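Local structure of beta-phenylalanine aminotransferase (Variovorax paradoxus, 4AO9) at residues Q145-N150 with L315-T320; E154-A159 with V258-M263; A162-H165 with R169-I172; T264-P269 with G286-G291; G296-R301 with A306-R311. The protein transfers amino groups to and from beta-phenylalanine with the help of pyridoxal-5'-phosphate, as a class-III aminotransferase. All coordinates share one frame; numbering follows the deposited sequence.

Contact 1. Residues Q145-N150 with L315-T320. With PLP (pyridoxal-5'-phosphate), chain D.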
# COMPACT_ATOMS: atom_id res chain seq x y z
N GLN A 145 -5.89 10.13 17.54
CA GLN A 145 -4.56 9.91 16.95
C GLN A 145 -4.72 9.00 15.75
O GLN A 145 -5.72 8.28 15.64
CB GLN A 145 -3.63 9.23 17.94
CG GLN A 145 -3.31 10.03 19.18
CD GLN A 145 -2.29 9.34 20.04
OE1 GLN A 145 -2.28 8.12 20.15
NE2 GLN A 145 -1.39 10.12 20.61
N LEU A 146 -3.74 9.04 14.85
CA LEU A 146 -3.77 8.21 13.65
C LEU A 146 -2.38 7.69 13.31
O LEU A 146 -1.39 8.15 13.90
CB LEU A 146 -4.31 9.00 12.45
CG LEU A 146 -3.57 10.26 11.99
CD1 LEU A 146 -2.30 9.94 11.18
CD2 LEU A 146 -4.48 11.16 11.15
N ARG A 147 -2.34 6.74 12.39
CA ARG A 147 -1.10 6.37 11.69
C ARG A 147 -1.39 6.33 10.20
O ARG A 147 -2.51 6.05 9.78
CB ARG A 147 -0.58 5.02 12.18
CG ARG A 147 -0.08 5.05 13.62
CD ARG A 147 0.29 3.68 14.10
NE ARG A 147 1.55 3.18 13.54
CZ ARG A 147 2.74 3.27 14.11
NH1 ARG A 147 2.93 3.92 15.26
NH2 ARG A 147 3.78 2.71 13.50
N PHE A 148 -0.37 6.62 9.40
CA PHE A 148 -0.48 6.58 7.94
C PHE A 148 -0.11 5.22 7.38
O PHE A 148 0.73 4.50 7.95
CB PHE A 148 0.45 7.62 7.31
CG PHE A 148 0.11 9.03 7.68
CD1 PHE A 148 -1.08 9.61 7.25
CD2 PHE A 148 0.99 9.79 8.43
CE1 PHE A 148 -1.40 10.93 7.57
CE2 PHE A 148 0.68 11.12 8.76
CZ PHE A 148 -0.51 11.68 8.35
N THR A 149 -0.76 4.88 6.28
CA THR A 149 -0.49 3.67 5.54
C THR A 149 -0.29 4.03 4.07
O THR A 149 -0.38 5.21 3.69
CB THR A 149 -1.64 2.65 5.67
OG1 THR A 149 -2.83 3.24 5.12
CG2 THR A 149 -1.90 2.30 7.13
N ASN A 150 -0.08 3.02 3.23
CA ASN A 150 0.14 3.26 1.81
C ASN A 150 -1.07 3.08 0.92
O ASN A 150 -0.99 3.25 -0.30
CB ASN A 150 1.29 2.37 1.33
CG ASN A 150 2.52 2.57 2.17
OD1 ASN A 150 3.14 3.63 2.10
ND2 ASN A 150 2.81 1.62 3.05
N LEU A 315 1.97 -3.72 19.80
CA LEU A 315 1.86 -3.95 18.36
C LEU A 315 2.81 -3.11 17.56
O LEU A 315 2.95 -1.91 17.81
CB LEU A 315 0.43 -3.70 17.86
CG LEU A 315 -0.72 -4.47 18.52
CD1 LEU A 315 -1.98 -4.17 17.79
CD2 LEU A 315 -0.46 -5.99 18.58
N ALA A 316 3.47 -3.75 16.60
CA ALA A 316 4.23 -3.03 15.60
C ALA A 316 3.29 -2.68 14.45
O ALA A 316 2.35 -3.44 14.13
CB ALA A 316 5.39 -3.91 15.11
N HIS A 317 3.53 -1.53 13.83
CA HIS A 317 2.96 -1.23 12.53
C HIS A 317 4.06 -0.71 11.62
O HIS A 317 4.48 0.45 11.70
CB HIS A 317 1.78 -0.25 12.63
CG HIS A 317 1.39 0.33 11.31
ND1 HIS A 317 1.18 1.68 11.13
CD2 HIS A 317 1.21 -0.25 10.10
CE1 HIS A 317 0.86 1.91 9.87
NE2 HIS A 317 0.89 0.75 9.22
N SER A 318 4.53 -1.59 10.74
CA SER A 318 5.62 -1.28 9.84
C SER A 318 5.11 -0.83 8.46
O SER A 318 3.89 -0.77 8.21
CB SER A 318 6.54 -2.50 9.73
OG SER A 318 5.81 -3.63 9.29
N GLY A 319 6.03 -0.46 7.57
CA GLY A 319 5.65 -0.07 6.21
C GLY A 319 6.50 1.05 5.63
O GLY A 319 6.46 2.18 6.11
N THR A 320 7.21 0.75 4.55
CA THR A 320 8.30 1.58 4.04
C THR A 320 7.88 3.00 3.68
O THR A 320 8.56 3.97 4.07
CB THR A 320 8.97 0.88 2.86
OG1 THR A 320 9.42 -0.40 3.30
CG2 THR A 320 10.18 1.68 2.38
N1 PLP D . 9.31 -8.22 2.44
C2 PLP D . 10.58 -7.88 2.68
C2A PLP D . 11.62 -9.01 2.58
C3 PLP D . 10.93 -6.56 2.96
O3 PLP D . 12.12 -6.27 3.17
C4 PLP D . 9.93 -5.57 3.02
C4A PLP D . 10.21 -4.09 3.32
C5 PLP D . 8.62 -5.99 2.80
C6 PLP D . 8.33 -7.32 2.52
C5A PLP D . 7.45 -4.99 2.89
O4P PLP D . 7.37 -4.01 1.96
P PLP D . 6.52 -2.69 2.39
O1P PLP D . 6.55 -1.82 1.09
O2P PLP D . 7.28 -1.99 3.54
O3P PLP D . 5.13 -3.10 2.75
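Arg147 on strand 145-149 faces His317 in an extended segment, the CA atoms of Arg147 and His317 being 8.7 Å apart; at Thr149 and Gly319 the two backbones draw in to 7.2 Å between CA atoms. That gap is too wide for strand pairing, so side chains bridge it. Arg147 bends at chi3 (74°) and lies alongside His317, the two running in opposite directions. It grips the histidine side-on with two nitrogens: NE gives an almost straight bond to ND1 (2.9 Å, 170°) in the plane of both flat groups, although those planes stand 68° apart, while NH2 reaches the backbone O of His317 at 3.0 Å, on a lone pair in the carbonyl plane. ND1 is thereby the accepting nitrogen of the ring. At the ring edge CE1 comes to 3.2 Å from Phe148 O, and Thr149 CG2 packs obliquely by NE2. A leucine in place of Arg147 would probably cost ND1 and the carbonyl of His317 these two donors and let the imidazole turn. Farther along, Thr320 OG1 (2.7 Å) and N both donate to phosphate O2P of the PLP in chain D, which Gly152 and Thr153 of the second subunit also bind. Strand 145-149 edges the large sheet beside strand 296-300, with helix 129-139 packed on Leu146 and Phe148 and Met158 of helix 152-167 against His317.

Contact 2. Residues E154-A159 with V258-M263. With PLP (pyridoxal-5'-phosphate), chain C.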
# COMPACT_ATOMS: atom_id res chain seq x y z
N GLU A 154 -4.60 -1.17 3.29
CA GLU A 154 -3.75 -1.30 4.47
C GLU A 154 -4.39 -0.64 5.69
O GLU A 154 -4.28 -1.18 6.79
CB GLU A 154 -2.36 -0.70 4.22
CG GLU A 154 -1.42 -1.55 3.35
CD GLU A 154 -0.04 -0.95 3.23
OE1 GLU A 154 0.19 0.18 3.74
OE2 GLU A 154 0.82 -1.62 2.64
N ALA A 155 -5.03 0.51 5.51
CA ALA A 155 -5.66 1.20 6.65
C ALA A 155 -6.73 0.30 7.28
O ALA A 155 -6.80 0.14 8.51
CB ALA A 155 -6.25 2.52 6.22
N ASN A 156 -7.56 -0.30 6.43
CA ASN A 156 -8.59 -1.21 6.95
C ASN A 156 -8.00 -2.46 7.58
O ASN A 156 -8.48 -2.91 8.63
CB ASN A 156 -9.60 -1.55 5.86
CG ASN A 156 -10.59 -0.43 5.63
OD1 ASN A 156 -11.07 0.18 6.59
ND2 ASN A 156 -10.91 -0.17 4.37
N LEU A 157 -6.96 -3.03 6.97
CA LEU A 157 -6.29 -4.18 7.58
C LEU A 157 -5.77 -3.84 8.98
O LEU A 157 -5.93 -4.64 9.92
CB LEU A 157 -5.13 -4.68 6.70
CG LEU A 157 -5.57 -5.48 5.47
CD1 LEU A 157 -4.39 -5.67 4.51
CD2 LEU A 157 -6.18 -6.84 5.86
N MET A 158 -5.17 -2.66 9.12
CA MET A 158 -4.63 -2.27 10.40
C MET A 158 -5.70 -1.97 11.41
O MET A 158 -5.54 -2.29 12.59
CB MET A 158 -3.66 -1.10 10.27
CG MET A 158 -2.43 -1.39 9.44
SD MET A 158 -1.55 -2.94 9.82
CE MET A 158 -1.20 -2.75 11.57
N ALA A 159 -6.79 -1.33 10.98
CA ALA A 159 -7.91 -1.06 11.89
C ALA A 159 -8.48 -2.36 12.45
O ALA A 159 -8.76 -2.46 13.64
CB ALA A 159 -8.99 -0.26 11.20
N VAL A 258 -16.13 0.42 13.48
CA VAL A 258 -15.17 1.06 12.58
C VAL A 258 -15.91 1.55 11.35
O VAL A 258 -16.54 0.76 10.63
CB VAL A 258 -14.02 0.10 12.17
CG1 VAL A 258 -13.09 0.78 11.17
CG2 VAL A 258 -13.25 -0.38 13.41
N PHE A 259 -15.87 2.87 11.13
CA PHE A 259 -16.38 3.42 9.88
C PHE A 259 -15.26 3.52 8.85
O PHE A 259 -14.24 4.20 9.07
CB PHE A 259 -17.00 4.81 10.08
CG PHE A 259 -18.41 4.81 10.63
CD1 PHE A 259 -19.36 3.86 10.25
CD2 PHE A 259 -18.79 5.84 11.47
CE1 PHE A 259 -20.67 3.93 10.75
CE2 PHE A 259 -20.10 5.91 11.98
CZ PHE A 259 -21.03 4.96 11.63
N ASP A 260 -15.49 2.88 7.72
CA ASP A 260 -14.63 3.03 6.56
C ASP A 260 -15.09 4.28 5.82
O ASP A 260 -16.09 4.25 5.10
CB ASP A 260 -14.73 1.77 5.68
CG ASP A 260 -13.86 1.86 4.43
OD1 ASP A 260 -13.43 2.97 4.07
OD2 ASP A 260 -13.61 0.81 3.82
N GLU A 261 -14.35 5.37 6.01
CA GLU A 261 -14.65 6.64 5.33
C GLU A 261 -13.62 6.95 4.26
O GLU A 261 -13.43 8.10 3.87
CB GLU A 261 -14.81 7.80 6.33
CG GLU A 261 -15.99 7.61 7.30
CD GLU A 261 -16.69 8.91 7.61
OE1 GLU A 261 -17.45 9.38 6.74
OE2 GLU A 261 -16.45 9.46 8.69
N VAL A 262 -13.01 5.90 3.71
CA VAL A 262 -12.06 6.12 2.61
C VAL A 262 -12.71 6.92 1.49
O VAL A 262 -12.09 7.82 0.93
CB VAL A 262 -11.47 4.78 2.09
CG1 VAL A 262 -10.71 4.98 0.77
CG2 VAL A 262 -10.57 4.14 3.15
N MET A 263 -13.96 6.61 1.18
CA MET A 263 -14.73 7.41 0.22
C MET A 263 -15.58 8.48 0.92
O MET A 263 -15.59 9.65 0.51
CB MET A 263 -15.60 6.49 -0.63
CG MET A 263 -15.99 7.08 -1.93
SD MET A 263 -16.68 5.78 -2.96
CE MET A 263 -15.25 5.09 -3.79
N1 PLP C . -12.56 1.34 1.24
C2 PLP C . -13.33 2.09 0.44
C2A PLP C . -14.72 2.44 0.95
C3 PLP C . -12.84 2.53 -0.79
O3 PLP C . -13.58 3.24 -1.50
C4 PLP C . -11.55 2.20 -1.23
C4A PLP C . -10.96 2.68 -2.57
C5 PLP C . -10.80 1.38 -0.37
C6 PLP C . -11.33 0.97 0.86
C5A PLP C . -9.37 0.92 -0.73
O4P PLP C . -8.42 1.89 -0.84
P PLP C . -7.12 1.55 -1.73
O1P PLP C . -7.62 1.35 -3.22
O2P PLP C . -6.47 0.22 -1.21
O3P PLP C . -6.19 2.70 -1.53
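Asn156 and Asp260 meet at the ring-nitrogen end of PLP, where helix 152-167 packs on the large sheet of a fold type I aminotransferase. Asp260 shows how a strand end can deliver a carboxylate to a cofactor. Its CB lies beside Asn156 OD1, and CG, anti to the backbone N (chi1 180°), carries the two oxygens up to the ring nitrogen. OD1 turns back to its own chain, accepting from Val262 N at 3.0 Å, nearly along the C-O direction; this Asx turn helps to fix the rotation of the carboxylate. OD2 is the oxygen nearer the pyridine, 2.8 Å from N1 of PLP, which is the familiar aspartate-pyridine pairing of this fold and probably keeps that nitrogen protonated. Asn156 ND2 also binds OD2, descending on it from well above the carboxylate plane (65° out), and the amide and carboxylate planes stand 60° apart. His180 ND1 is a further partner of OD2, while Asn156 itself is anchored by Thr284 through OD1 and by the carbonyl of His180 through ND2; Asn156, itself lining the pocket, thus helps to position the aspartate. Farther down the helix, Ala159 CB fills in against Val258 CG1 at 4.2 Å, a plain apolar touch between helix and strand. Val262 returns to the cofactor from the turn, setting CG1 3.5 Å from C4 of the pyridine ring.

Contact 3. Residues A162-H165 with R169-I172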
# COMPACT_ATOMS: atom_id res chain seq x y z
N ALA A 162 -5.99 -3.93 14.87
CA ALA A 162 -6.06 -3.20 16.14
C ALA A 162 -7.24 -3.66 16.98
O ALA A 162 -7.11 -3.90 18.19
CB ALA A 162 -6.15 -1.71 15.87
N ALA A 163 -8.40 -3.77 16.34
CA ALA A 163 -9.63 -4.12 17.05
C ALA A 163 -9.58 -5.54 17.61
O ALA A 163 -10.01 -5.77 18.76
CB ALA A 163 -10.83 -3.93 16.15
N LEU A 164 -9.05 -6.48 16.83
CA LEU A 164 -8.93 -7.86 17.29
C LEU A 164 -8.07 -7.90 18.55
O LEU A 164 -8.43 -8.55 19.53
CB LEU A 164 -8.33 -8.79 16.22
CG LEU A 164 -9.04 -9.06 14.90
CD1 LEU A 164 -8.55 -10.37 14.30
CD2 LEU A 164 -10.53 -9.09 15.01
N HIS A 165 -6.95 -7.18 18.54
CA HIS A 165 -6.04 -7.21 19.67
C HIS A 165 -6.63 -6.48 20.88
O HIS A 165 -6.53 -6.96 22.02
CB HIS A 165 -4.67 -6.63 19.32
CG HIS A 165 -3.60 -7.04 20.28
ND1 HIS A 165 -2.91 -8.22 20.17
CD2 HIS A 165 -3.15 -6.45 21.42
CE1 HIS A 165 -2.06 -8.33 21.17
NE2 HIS A 165 -2.19 -7.27 21.95
N ARG A 169 -10.89 -10.57 20.81
CA ARG A 169 -11.93 -11.35 20.12
C ARG A 169 -11.55 -11.52 18.66
O ARG A 169 -10.66 -10.83 18.17
CB ARG A 169 -13.30 -10.67 20.22
CG ARG A 169 -13.77 -10.38 21.65
CD ARG A 169 -14.98 -9.49 21.60
NE ARG A 169 -15.48 -9.18 22.94
CZ ARG A 169 -16.65 -8.60 23.17
NH1 ARG A 169 -17.44 -8.26 22.16
NH2 ARG A 169 -17.04 -8.39 24.42
N ARG A 170 -12.25 -12.41 17.96
CA ARG A 170 -11.85 -12.74 16.57
C ARG A 170 -12.87 -12.46 15.47
O ARG A 170 -12.49 -12.36 14.31
CB ARG A 170 -11.49 -14.23 16.46
CG ARG A 170 -10.56 -14.76 17.54
CD ARG A 170 -9.22 -14.10 17.47
NE ARG A 170 -8.56 -14.36 16.19
CZ ARG A 170 -7.49 -13.70 15.76
NH1 ARG A 170 -6.96 -12.72 16.49
NH2 ARG A 170 -6.95 -14.02 14.59
N LYS A 171 -14.15 -12.38 15.82
CA LYS A 171 -15.17 -12.30 14.78
C LYS A 171 -15.38 -10.87 14.31
O LYS A 171 -15.40 -9.93 15.11
CB LYS A 171 -16.48 -12.92 15.28
CG LYS A 171 -17.46 -13.19 14.16
CD LYS A 171 -18.72 -13.90 14.64
CE LYS A 171 -18.45 -15.32 15.15
NZ LYS A 171 -18.02 -16.28 14.08
N ILE A 172 -15.51 -10.70 13.00
CA ILE A 172 -15.64 -9.38 12.39
C ILE A 172 -16.96 -9.32 11.62
O ILE A 172 -17.20 -10.13 10.73
CB ILE A 172 -14.48 -9.12 11.41
CG1 ILE A 172 -13.14 -9.18 12.16
CG2 ILE A 172 -14.68 -7.76 10.70
CD1 ILE A 172 -11.93 -9.19 11.23
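Leu164 O, near the C-terminal end of helix 152-167, is the polar atom at which the returning chain is caught. Arg169 N points to it in a weak bond of 3.4 Å, bent to 132° at the hydrogen, and Thr167 OG1 makes a second weak bond to the same oxygen; Arg169 N is also bonded to Thr167 OG1, so one threonine hydroxyl ties both sides of the turn. Close by, Leu164 CA makes a CH...O contact with Arg169 O (3.5 Å). From here the chain enters strand 171-175, and the segment illustrates the helix-to-strand connection of an alpha/beta fold: helix 152-167 lies against the sheet, and the turn puts the chain into a strand parallel to 221-226. Leu164 is the side chain that covers the join, its two methyls parted between unlike neighbours. CD1 sits over one face of the Arg170 guanidinium, offset toward the rim, 3.6 Å from NH1. The arginine gets there because its chain folds back at chi2 and chi3 (-64° and -62°), crossing the leucine at about a right angle; its CB sets off away from the helix. CD2 instead goes inward to Ile172, 3.9 Å from CG1, and lies 3.6 Å from Arg169 O. The guanidinium of Arg169 leads elsewhere, to the carbonyls of Ile221 and Val253, while Pro196 of the second subunit packs on Arg170.

Contact 4. Residues T264-P269 with G286-G291. With PLP (pyridoxal-5'-phosphate), chain C.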
# COMPACT_ATOMS: atom_id res chain seq x y z
N THR A 264 -16.29 8.12 1.98
CA THR A 264 -17.31 9.02 2.54
C THR A 264 -16.76 10.25 3.28
O THR A 264 -17.51 11.18 3.60
CB THR A 264 -18.32 8.29 3.45
OG1 THR A 264 -17.66 7.75 4.58
CG2 THR A 264 -19.03 7.17 2.69
N SER A 265 -15.45 10.28 3.56
CA SER A 265 -14.90 11.44 4.27
C SER A 265 -15.03 12.71 3.46
O SER A 265 -15.05 13.80 4.02
CB SER A 265 -13.45 11.22 4.67
OG SER A 265 -12.63 11.32 3.52
N ARG A 266 -15.12 12.58 2.14
CA ARG A 266 -15.26 13.77 1.28
C ARG A 266 -16.66 14.34 1.17
O ARG A 266 -16.84 15.41 0.57
CB ARG A 266 -14.70 13.55 -0.14
CG ARG A 266 -15.10 12.27 -0.84
CD ARG A 266 -14.43 12.19 -2.22
NE ARG A 266 -15.26 12.96 -3.12
CZ ARG A 266 -15.01 13.30 -4.38
NH1 ARG A 266 -13.88 12.95 -5.02
NH2 ARG A 266 -15.92 14.01 -5.01
N LEU A 267 -17.64 13.65 1.75
CA LEU A 267 -19.05 13.94 1.45
C LEU A 267 -19.66 15.11 2.21
O LEU A 267 -20.80 15.50 1.94
CB LEU A 267 -19.90 12.69 1.65
CG LEU A 267 -19.71 11.60 0.62
CD1 LEU A 267 -20.50 10.37 1.04
CD2 LEU A 267 -20.12 12.09 -0.79
N ALA A 268 -18.93 15.63 3.19
CA ALA A 268 -19.39 16.76 3.98
C ALA A 268 -18.13 17.42 4.52
O ALA A 268 -17.06 16.81 4.46
CB ALA A 268 -20.30 16.29 5.11
N PRO A 269 -18.24 18.66 5.04
CA PRO A 269 -17.06 19.37 5.53
C PRO A 269 -16.19 18.55 6.50
O PRO A 269 -14.96 18.65 6.47
CB PRO A 269 -17.66 20.60 6.22
CG PRO A 269 -18.89 20.86 5.41
CD PRO A 269 -19.45 19.51 5.11
N GLY A 286 -8.57 7.46 3.09
CA GLY A 286 -7.72 7.18 1.95
C GLY A 286 -8.04 8.08 0.78
O GLY A 286 -8.56 9.19 0.94
N LYS A 287 -7.73 7.56 -0.40
CA LYS A 287 -7.98 8.24 -1.69
C LYS A 287 -7.48 9.72 -1.65
O LYS A 287 -6.27 9.94 -1.55
CB LYS A 287 -9.42 7.97 -2.16
CG LYS A 287 -9.44 6.48 -2.62
CD LYS A 287 -10.66 6.16 -3.47
CE LYS A 287 -10.73 4.69 -3.94
NZ LYS A 287 -11.61 3.91 -3.04
N TYR A 288 -8.36 10.70 -1.71
CA TYR A 288 -7.94 12.10 -1.92
C TYR A 288 -7.13 12.75 -0.79
O TYR A 288 -6.51 13.79 -0.99
CB TYR A 288 -9.17 12.97 -2.19
CG TYR A 288 -9.95 13.22 -0.92
CD1 TYR A 288 -10.84 12.26 -0.43
CD2 TYR A 288 -9.76 14.39 -0.16
CE1 TYR A 288 -11.52 12.46 0.76
CE2 TYR A 288 -10.45 14.60 1.03
CZ TYR A 288 -11.34 13.63 1.47
OH TYR A 288 -12.00 13.82 2.65
N ILE A 289 -7.17 12.16 0.40
CA ILE A 289 -6.51 12.78 1.55
C ILE A 289 -4.99 12.92 1.35
O ILE A 289 -4.38 13.83 1.91
CB ILE A 289 -6.89 12.06 2.88
CG1 ILE A 289 -8.40 12.14 3.15
CG2 ILE A 289 -6.11 12.62 4.06
CD1 ILE A 289 -8.86 13.41 3.86
N GLY A 290 -4.39 12.06 0.53
CA GLY A 290 -2.98 12.16 0.20
C GLY A 290 -2.64 13.07 -0.97
O GLY A 290 -1.55 12.98 -1.52
N GLY A 291 -3.57 13.94 -1.35
CA GLY A 291 -3.33 14.93 -2.40
C GLY A 291 -3.21 14.35 -3.80
O GLY A 291 -2.72 15.02 -4.71
N1 PLP C . -12.56 1.34 1.24
C2 PLP C . -13.33 2.09 0.44
C2A PLP C . -14.72 2.44 0.95
C3 PLP C . -12.84 2.53 -0.79
O3 PLP C . -13.58 3.24 -1.50
C4 PLP C . -11.55 2.20 -1.23
C4A PLP C . -10.96 2.68 -2.57
C5 PLP C . -10.80 1.38 -0.37
C6 PLP C . -11.33 0.97 0.86
C5A PLP C . -9.37 0.92 -0.73
O4P PLP C . -8.42 1.89 -0.84
P PLP C . -7.12 1.55 -1.73
O1P PLP C . -7.62 1.35 -3.22
O2P PLP C . -6.47 0.22 -1.21
O3P PLP C . -6.19 2.70 -1.53
O HOH W 1 -10.78 9.47 2.72
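Ser265 and Tyr288 join hydroxyl to hydroxyl, OG to OH at 2.7 Å. In Ser265, Arg266 and Tyr288 alike, the gamma atom stands between the backbone N and the carbonyl carbon, a crowded position for the larger arginine and tyrosine. For the tyrosine (chi1 74°) this throws the ring across to the 264-269 segment, where Ser265 OG meets it at the edge, near the ring plane. Arg266 CB lies 3.5 Å from Tyr288 CE1, an oblique approach; chi1 (46°) then sends CG and CD on along the ring, and the chain bends at chi3 and carries its guanidinium past it, the two planes 83° apart. That charged end is held elsewhere, by the carbonyls of Leu423 and Thr97 and by Ser376 OG. Ile289 CG1 packs on one face of the phenol, and Phe339 adds an edge-to-face ring pair. Ser265 OG has a second partner, a water at 2.7 Å, which accepts from Gly286 N at 3.0 Å, so the serine ties the tyrosine and the backbone just before Lys287 together. Lys287 itself runs extended until chi4 and is covalently joined by NZ to C4A of PLP (1.5 Å), with a weak bond from NZ to O3. A lysine tethering the cofactor is characteristic of PLP enzymes, and its place in a loop after a strand of the large sheet is consistent with fold type I aminotransferases.

Contact 5. Residues G296-R301 with A306-R311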
# COMPACT_ATOMS: atom_id res chain seq x y z
N GLY A 296 -3.12 6.13 2.81
CA GLY A 296 -4.24 5.72 3.65
C GLY A 296 -3.95 6.16 5.08
O GLY A 296 -2.83 6.59 5.39
N ALA A 297 -4.96 6.11 5.94
CA ALA A 297 -4.74 6.35 7.38
C ALA A 297 -5.79 5.62 8.18
O ALA A 297 -6.90 5.40 7.72
CB ALA A 297 -4.75 7.86 7.73
N PHE A 298 -5.41 5.18 9.37
CA PHE A 298 -6.38 4.68 10.33
C PHE A 298 -6.16 5.40 11.63
O PHE A 298 -5.03 5.72 11.99
CB PHE A 298 -6.32 3.15 10.50
CG PHE A 298 -5.07 2.64 11.21
CD1 PHE A 298 -3.85 2.58 10.55
CD2 PHE A 298 -5.15 2.17 12.52
CE1 PHE A 298 -2.70 2.08 11.20
CE2 PHE A 298 -4.02 1.67 13.18
CZ PHE A 298 -2.80 1.63 12.51
N GLY A 299 -7.26 5.69 12.33
CA GLY A 299 -7.14 6.36 13.62
C GLY A 299 -8.45 6.33 14.36
O GLY A 299 -9.43 5.73 13.89
N GLY A 300 -8.47 6.99 15.51
CA GLY A 300 -9.68 6.99 16.34
C GLY A 300 -9.29 7.19 17.78
O GLY A 300 -8.45 8.03 18.08
N ARG A 301 -9.89 6.41 18.66
CA ARG A 301 -9.64 6.52 20.10
C ARG A 301 -8.16 6.39 20.43
O ARG A 301 -7.51 5.45 19.99
CB ARG A 301 -10.39 5.43 20.85
CG ARG A 301 -11.87 5.64 20.98
CD ARG A 301 -12.58 4.33 21.34
NE ARG A 301 -12.08 3.74 22.58
CZ ARG A 301 -12.61 2.66 23.16
NH1 ARG A 301 -13.67 2.08 22.61
NH2 ARG A 301 -12.08 2.16 24.28
N ALA A 306 -3.05 3.52 21.14
CA ALA A 306 -1.93 3.32 22.06
C ALA A 306 -1.29 1.95 21.90
O ALA A 306 -0.12 1.75 22.26
CB ALA A 306 -2.38 3.53 23.48
N LEU A 307 -2.04 1.00 21.33
CA LEU A 307 -1.48 -0.32 21.05
C LEU A 307 -0.23 -0.21 20.18
O LEU A 307 0.63 -1.09 20.23
CB LEU A 307 -2.50 -1.22 20.36
CG LEU A 307 -3.66 -1.69 21.23
CD1 LEU A 307 -4.67 -2.47 20.40
CD2 LEU A 307 -3.13 -2.52 22.38
N PHE A 308 -0.16 0.85 19.38
CA PHE A 308 0.95 1.05 18.44
C PHE A 308 2.04 2.01 18.89
O PHE A 308 2.99 2.25 18.15
CB PHE A 308 0.42 1.52 17.08
CG PHE A 308 -0.51 0.56 16.44
CD1 PHE A 308 -0.00 -0.53 15.72
CD2 PHE A 308 -1.89 0.70 16.57
CE1 PHE A 308 -0.86 -1.43 15.12
CE2 PHE A 308 -2.76 -0.21 15.99
CZ PHE A 308 -2.24 -1.28 15.26
N ASP A 309 1.89 2.59 20.07
CA ASP A 309 2.93 3.49 20.60
C ASP A 309 4.17 2.65 20.88
O ASP A 309 4.14 1.76 21.72
CB ASP A 309 2.40 4.15 21.89
CG ASP A 309 3.33 5.22 22.44
OD1 ASP A 309 4.56 5.16 22.25
OD2 ASP A 309 2.81 6.13 23.12
N PRO A 310 5.28 2.90 20.14
CA PRO A 310 6.42 1.99 20.30
C PRO A 310 7.04 2.02 21.70
O PRO A 310 7.76 1.08 22.07
CB PRO A 310 7.42 2.49 19.25
CG PRO A 310 6.65 3.28 18.30
CD PRO A 310 5.51 3.89 19.08
N ARG A 311 6.77 3.06 22.48
CA ARG A 311 7.28 3.13 23.84
C ARG A 311 6.67 2.09 24.77
O ARG A 311 7.35 1.60 25.68
CB ARG A 311 7.04 4.53 24.42
CG ARG A 311 7.82 5.61 23.71
CD ARG A 311 7.37 7.00 24.12
NE ARG A 311 5.99 7.28 23.73
CZ ARG A 311 5.37 8.44 23.95
NH1 ARG A 311 6.02 9.44 24.56
NH2 ARG A 311 4.11 8.61 23.57
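Phe308 receives the edge of Phe298 in a T-shaped pair, where strand 296-300 of the large aminotransferase sheet meets the loop that follows helix 302-305. The second segment starts with a 3-10 turn, 306-308, closed by Asp309 N bonding to Ala306 O (3.1 Å). Leu307 turns to helix 152-167, against Phe166. Phe308 is the residue that crosses over. Its ring takes Phe298 over one face, with CZ of Phe298 offset toward the rim and the nearest carbons, the two CE2 atoms, 3.6 Å apart; centroids stand 5.4 Å apart and the planes at 77°. Phe298 can present its edge because its CG lies between the backbone N and the carbonyl carbon (chi1 70°), which points the ring out from the sheet. Ala162 and Arg147 also pack on Phe308, and Pro56 of the second subunit reaches it, so the ring lies buried at the dimer interface. An alanine in place of Phe308 would probably open a gap beside the edge of Phe298 and leave that ring less firmly fixed. Beyond it the chain is stiffened from within: Asp309 forms an Asx turn, OD1 accepting from Arg311 N, and a side-on salt bridge. Arg311 NE donates to the syn lone pair of Asp309 OD1 at 3.0 Å, almost straight at 176°, while NH2 reaches OD2 at 2.8 Å.

In the fold
Two cofactors organise these contacts. Contacts 2 and 4, centres 13 Å apart, hold opposite ends of one PLP, aspartate at the ring nitrogen and lysine at C4A, and they touch where Val262 CG1 lies 3.9 Å from Lys287 CG. Contact 1 serves the other PLP of the dimer through its phosphate, so each site draws on both subunits. Contact 5 is only 7 Å from contact 1 between centres, and strands 145-149 and 296-300 pair there, Thr149 N lying 2.8 Å from Gly296 O. Helix 152-167 packs against both: contacts 2 and 3 use successive parts of it, and Ala162 CB of contact 3 packs 3.7 Å from Phe308 CE2 of contact 5.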